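Local coordinates for protein muramidase (Sodiomyces alcalophilus, PDB 6ZM8) that probably cleaves bacterial cell-wall peptidoglycan as a lysozyme-type muramidase of glycoside hydrolase family 25, at residues 138-149 and 167-175. Sequence-based numbering, arbitrary orientation.
Sequences TDWWTQCTGNSN and GTLPNGWGF
With CG anti to the backbone N in both Asn147 (chi1 -151°) and Asn171 (chi1 -175°), the two amides cross obliquely and Asn171 donates both bonds, one to the backbone O and one to the side-chain OD1 of Asn147. In this TIM-barrel-like family 25 domain the pair joins the turn after helix 138-145 to the loop between strands 157-160 and 178-182, a worked example of how side-chain amides tie two irregular segments together by bonding to each other's backbone. Asn171 ND2 reaches Asn147 O at 3.0 Å, the acceptor lying in the amide plane of Asn171. Asn171 also donates through its backbone N, to Asn147 OD1 at 2.9 Å, an almost straight bond that nevertheless arrives from above the carbonyl plane. A water bridges Asn147 ND2 to Leu169 O, extending the grip along the loop.

Next to these bonds, Trp141 receives the edge of Trp173 on one face in a T-shaped stack, the six-membered ring centroids 5.7 Å apart, while Thr145 OG1 lies over the opposite face. Pro170 CB packs 3.5 Å from Trp141 CD1, and Pro170 also touches Leu157 and Ile159 of strand 157-160. The indole NE1 donates to Ser148 O, which lies in the ring plane, and so helps to fix the ring's orientation; with an alanine here, Ser148 O is likely to lose its NE1 donor, and Trp173 and Pro170 the surface they pack against.

At the start of the helix the fastening is simpler: Thr138 OG1 donates to Thr168 O at 2.7 Å, and Thr138 OG1 also lies 3.4 Å from Pro170 CD.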
loop_
_atom_site.group_PDB
_atom_site.type_symbol
_atom_site.label_atom_id
_atom_site.label_comp_id
_atom_site.label_asym_id
_atom_site.label_seq_id
_atom_site.Cartn_x
_atom_site.Cartn_y
_atom_site.Cartn_z
ATOM N N THR A 138 12.558 0.646 -5.653
ATOM C CA THR A 138 13.794 -0.085 -5.460
ATOM C C THR A 138 14.929 0.843 -5.002
ATOM O O THR A 138 15.737 0.459 -4.148
ATOM C CB THR A 138 14.158 -0.872 -6.719
ATOM O OG1 THR A 138 13.071 -1.755 -6.919
ATOM C CG2 THR A 138 15.463 -1.616 -6.578
ATOM N N ASP A 139 14.983 2.032 -5.568
ATOM C CA ASP A 139 16.051 2.963 -5.201
ATOM C C ASP A 139 15.899 3.440 -3.750
ATOM O O ASP A 139 16.910 3.511 -3.026
ATOM C CB ASP A 139 16.131 4.127 -6.206
ATOM C CG ASP A 139 14.804 4.836 -6.453
ATOM O OD1 ASP A 139 13.875 4.172 -6.944
ATOM O OD2 ASP A 139 14.717 6.049 -6.151
ATOM N N TRP A 140 14.689 3.764 -3.308
ATOM C CA TRP A 140 14.539 4.180 -1.898
ATOM C C TRP A 140 14.910 3.022 -0.980
ATOM O O TRP A 140 15.622 3.170 0.008
ATOM C CB TRP A 140 13.114 4.669 -1.605
ATOM C CG TRP A 140 12.982 5.202 -0.197
ATOM C CD1 TRP A 140 13.152 6.493 0.178
ATOM C CD2 TRP A 140 12.726 4.463 1.008
ATOM N NE1 TRP A 140 13.017 6.638 1.536
ATOM C CE2 TRP A 140 12.777 5.399 2.076
ATOM C CE3 TRP A 140 12.498 3.112 1.308
ATOM C CZ2 TRP A 140 12.620 5.019 3.399
ATOM C CZ3 TRP A 140 12.375 2.729 2.640
ATOM C CH2 TRP A 140 12.443 3.675 3.672
ATOM N N TRP A 141 14.389 1.838 -1.316
ATOM C CA TRP A 141 14.610 0.664 -0.472
ATOM C C TRP A 141 16.096 0.356 -0.366
ATOM O O TRP A 141 16.608 -0.029 0.704
ATOM C CB TRP A 141 13.836 -0.529 -1.078
ATOM C CG TRP A 141 13.756 -1.705 -0.160
ATOM C CD1 TRP A 141 14.509 -2.854 -0.208
ATOM C CD2 TRP A 141 12.837 -1.853 0.920
ATOM N NE1 TRP A 141 14.099 -3.711 0.777
ATOM C CE2 TRP A 141 13.080 -3.131 1.486
ATOM C CE3 TRP A 141 11.802 -1.061 1.445
ATOM C CZ2 TRP A 141 12.353 -3.621 2.564
ATOM C CZ3 TRP A 141 11.075 -1.546 2.510
ATOM C CH2 TRP A 141 11.345 -2.825 3.060
ATOM N N THR A 142 16.811 0.492 -1.469
ATOM C CA THR A 142 18.258 0.241 -1.448
ATOM C C THR A 142 18.966 1.232 -0.516
ATOM O O THR A 142 19.749 0.832 0.349
ATOM C CB THR A 142 18.804 0.282 -2.884
ATOM O OG1 THR A 142 18.197 -0.760 -3.653
ATOM C CG2 THR A 142 20.293 0.121 -2.927
ATOM N N GLN A 143 18.696 2.508 -0.700
ATOM C CA GLN A 143 19.427 3.485 0.110
ATOM C C GLN A 143 19.055 3.430 1.579
ATOM O O GLN A 143 19.889 3.687 2.462
ATOM C CB GLN A 143 19.077 4.863 -0.412
ATOM C CG GLN A 143 19.615 5.067 -1.784
ATOM C CD GLN A 143 19.360 6.445 -2.309
ATOM O OE1 GLN A 143 19.337 7.437 -1.628
ATOM N NE2 GLN A 143 19.460 6.656 -3.622
ATOM N N CYS A 144 17.773 3.224 1.858
ATOM C CA CYS A 144 17.291 3.447 3.226
ATOM C C CYS A 144 17.175 2.171 4.063
ATOM O O CYS A 144 17.109 2.282 5.291
ATOM C CB CYS A 144 15.960 4.179 3.240
ATOM S SG CYS A 144 16.035 5.837 2.484
ATOM N N THR A 145 17.183 0.989 3.432
ATOM C CA THR A 145 17.162 -0.271 4.194
ATOM C C THR A 145 18.409 -1.101 3.932
ATOM O O THR A 145 18.515 -2.189 4.500
ATOM C CB THR A 145 15.918 -1.155 3.920
ATOM O OG1 THR A 145 16.049 -1.840 2.668
ATOM C CG2 THR A 145 14.623 -0.386 4.000
ATOM N N GLY A 146 19.325 -0.632 3.085
ATOM C CA GLY A 146 20.423 -1.498 2.656
ATOM C C GLY A 146 19.951 -2.603 1.736
ATOM O O GLY A 146 20.595 -3.654 1.637
ATOM N N ASN A 147 18.825 -2.384 1.056
ATOM C CA ASN A 147 18.228 -3.391 0.175
ATOM C C ASN A 147 17.926 -4.672 0.959
ATOM O O ASN A 147 18.367 -5.775 0.585
ATOM C CB ASN A 147 19.048 -3.631 -1.089
ATOM C CG ASN A 147 18.180 -4.074 -2.265
ATOM O OD1 ASN A 147 16.960 -4.145 -2.160
ATOM N ND2 ASN A 147 18.823 -4.350 -3.373
ATOM N N SER A 148 17.147 -4.528 2.024
ATOM C CA SER A 148 16.875 -5.649 2.926
ATOM C C SER A 148 15.911 -6.664 2.308
ATOM O O SER A 148 14.838 -6.268 1.813
ATOM C CB SER A 148 16.239 -5.100 4.190
ATOM O OG SER A 148 15.882 -6.158 5.072
ATOM N N ASN A 149 16.219 -7.941 2.477
ATOM C CA ASN A 149 15.320 -9.024 2.057
ATOM C C ASN A 149 14.395 -9.489 3.185
ATOM O O ASN A 149 13.702 -10.484 2.996
ATOM C CB ASN A 149 16.085 -10.201 1.490
ATOM C CG ASN A 149 16.938 -10.890 2.508
ATOM O OD1 ASN A 149 16.869 -10.635 3.694
ATOM N ND2 ASN A 149 17.766 -11.823 2.021
ATOM N N GLY A 167 11.078 -3.063 -14.055
ATOM C CA GLY A 167 12.434 -2.867 -13.620
ATOM C C GLY A 167 12.834 -3.816 -12.508
ATOM O O GLY A 167 12.116 -4.744 -12.065
ATOM N N THR A 168 13.994 -3.538 -11.972
ATOM C CA THR A 168 14.592 -4.406 -10.950
ATOM C C THR A 168 13.791 -4.270 -9.656
ATOM O O THR A 168 13.433 -3.152 -9.255
ATOM C CB THR A 168 16.057 -4.067 -10.754
ATOM O OG1 THR A 168 16.678 -4.346 -12.012
ATOM C CG2 THR A 168 16.697 -4.883 -9.653
ATOM N N LEU A 169 13.535 -5.394 -8.981
ATOM C CA LEU A 169 12.798 -5.398 -7.724
ATOM C C LEU A 169 13.774 -5.304 -6.563
ATOM O O LEU A 169 14.957 -5.646 -6.695
ATOM C CB LEU A 169 11.967 -6.675 -7.605
ATOM C CG LEU A 169 11.007 -6.931 -8.777
ATOM C CD1 LEU A 169 10.196 -8.177 -8.495
ATOM C CD2 LEU A 169 10.072 -5.751 -9.021
ATOM N N PRO A 170 13.297 -4.881 -5.384
ATOM C CA PRO A 170 14.143 -4.923 -4.204
ATOM C C PRO A 170 14.514 -6.360 -3.860
ATOM O O PRO A 170 13.818 -7.321 -4.169
ATOM C CB PRO A 170 13.252 -4.299 -3.110
ATOM C CG PRO A 170 12.145 -3.569 -3.846
ATOM C CD PRO A 170 11.955 -4.393 -5.104
ATOM N N ASN A 171 15.646 -6.468 -3.177
ATOM C CA ASN A 171 16.185 -7.766 -2.764
ATOM C C ASN A 171 15.166 -8.589 -1.985
ATOM O O ASN A 171 14.501 -8.092 -1.071
ATOM C CB ASN A 171 17.409 -7.483 -1.895
ATOM C CG ASN A 171 18.193 -8.693 -1.451
ATOM O OD1 ASN A 171 18.265 -9.665 -2.177
ATOM N ND2 ASN A 171 18.780 -8.592 -0.293
ATOM N N GLY A 172 15.077 -9.862 -2.368
ATOM C CA GLY A 172 14.225 -10.819 -1.665
ATOM C C GLY A 172 12.961 -11.165 -2.410
ATOM O O GLY A 172 12.447 -12.277 -2.276
ATOM N N TRP A 173 12.401 -10.218 -3.162
ATOM C CA TRP A 173 11.153 -10.475 -3.862
ATOM C C TRP A 173 11.422 -11.048 -5.253
ATOM O O TRP A 173 12.101 -10.420 -6.073
ATOM C CB TRP A 173 10.315 -9.198 -4.002
ATOM C CG TRP A 173 9.577 -8.796 -2.770
ATOM C CD1 TRP A 173 8.383 -9.326 -2.362
ATOM C CD2 TRP A 173 9.906 -7.781 -1.801
ATOM N NE1 TRP A 173 7.941 -8.699 -1.228
ATOM C CE2 TRP A 173 8.840 -7.734 -0.870
ATOM C CE3 TRP A 173 10.979 -6.885 -1.646
ATOM C CZ2 TRP A 173 8.809 -6.815 0.179
ATOM C CZ3 TRP A 173 10.945 -5.978 -0.596
ATOM C CH2 TRP A 173 9.863 -5.941 0.297
ATOM N N GLY A 174 10.831 -12.200 -5.536
ATOM C CA GLY A 174 10.946 -12.787 -6.861
ATOM C C GLY A 174 9.998 -12.191 -7.875
ATOM O O GLY A 174 10.171 -12.395 -9.073
ATOM N N PHE A 175 8.992 -11.461 -7.400
ATOM C CA PHE A 175 7.940 -10.932 -8.263
ATOM C C PHE A 175 7.249 -9.811 -7.508
ATOM O O PHE A 175 7.234 -9.773 -6.279
ATOM C CB PHE A 175 6.906 -12.006 -8.635
ATOM C CG PHE A 175 6.293 -12.689 -7.458
ATOM C CD1 PHE A 175 6.893 -13.831 -6.919
ATOM C CD2 PHE A 175 5.127 -12.209 -6.855
ATOM C CE1 PHE A 175 6.329 -14.464 -5.825
ATOM C CE2 PHE A 175 4.576 -12.826 -5.745
ATOM C CZ PHE A 175 5.172 -13.977 -5.237
HETATM O O HOH W 1 17.546 -5.045 -5.931
HETATM O O HOH W 2 17.888 -12.185 -0.925
#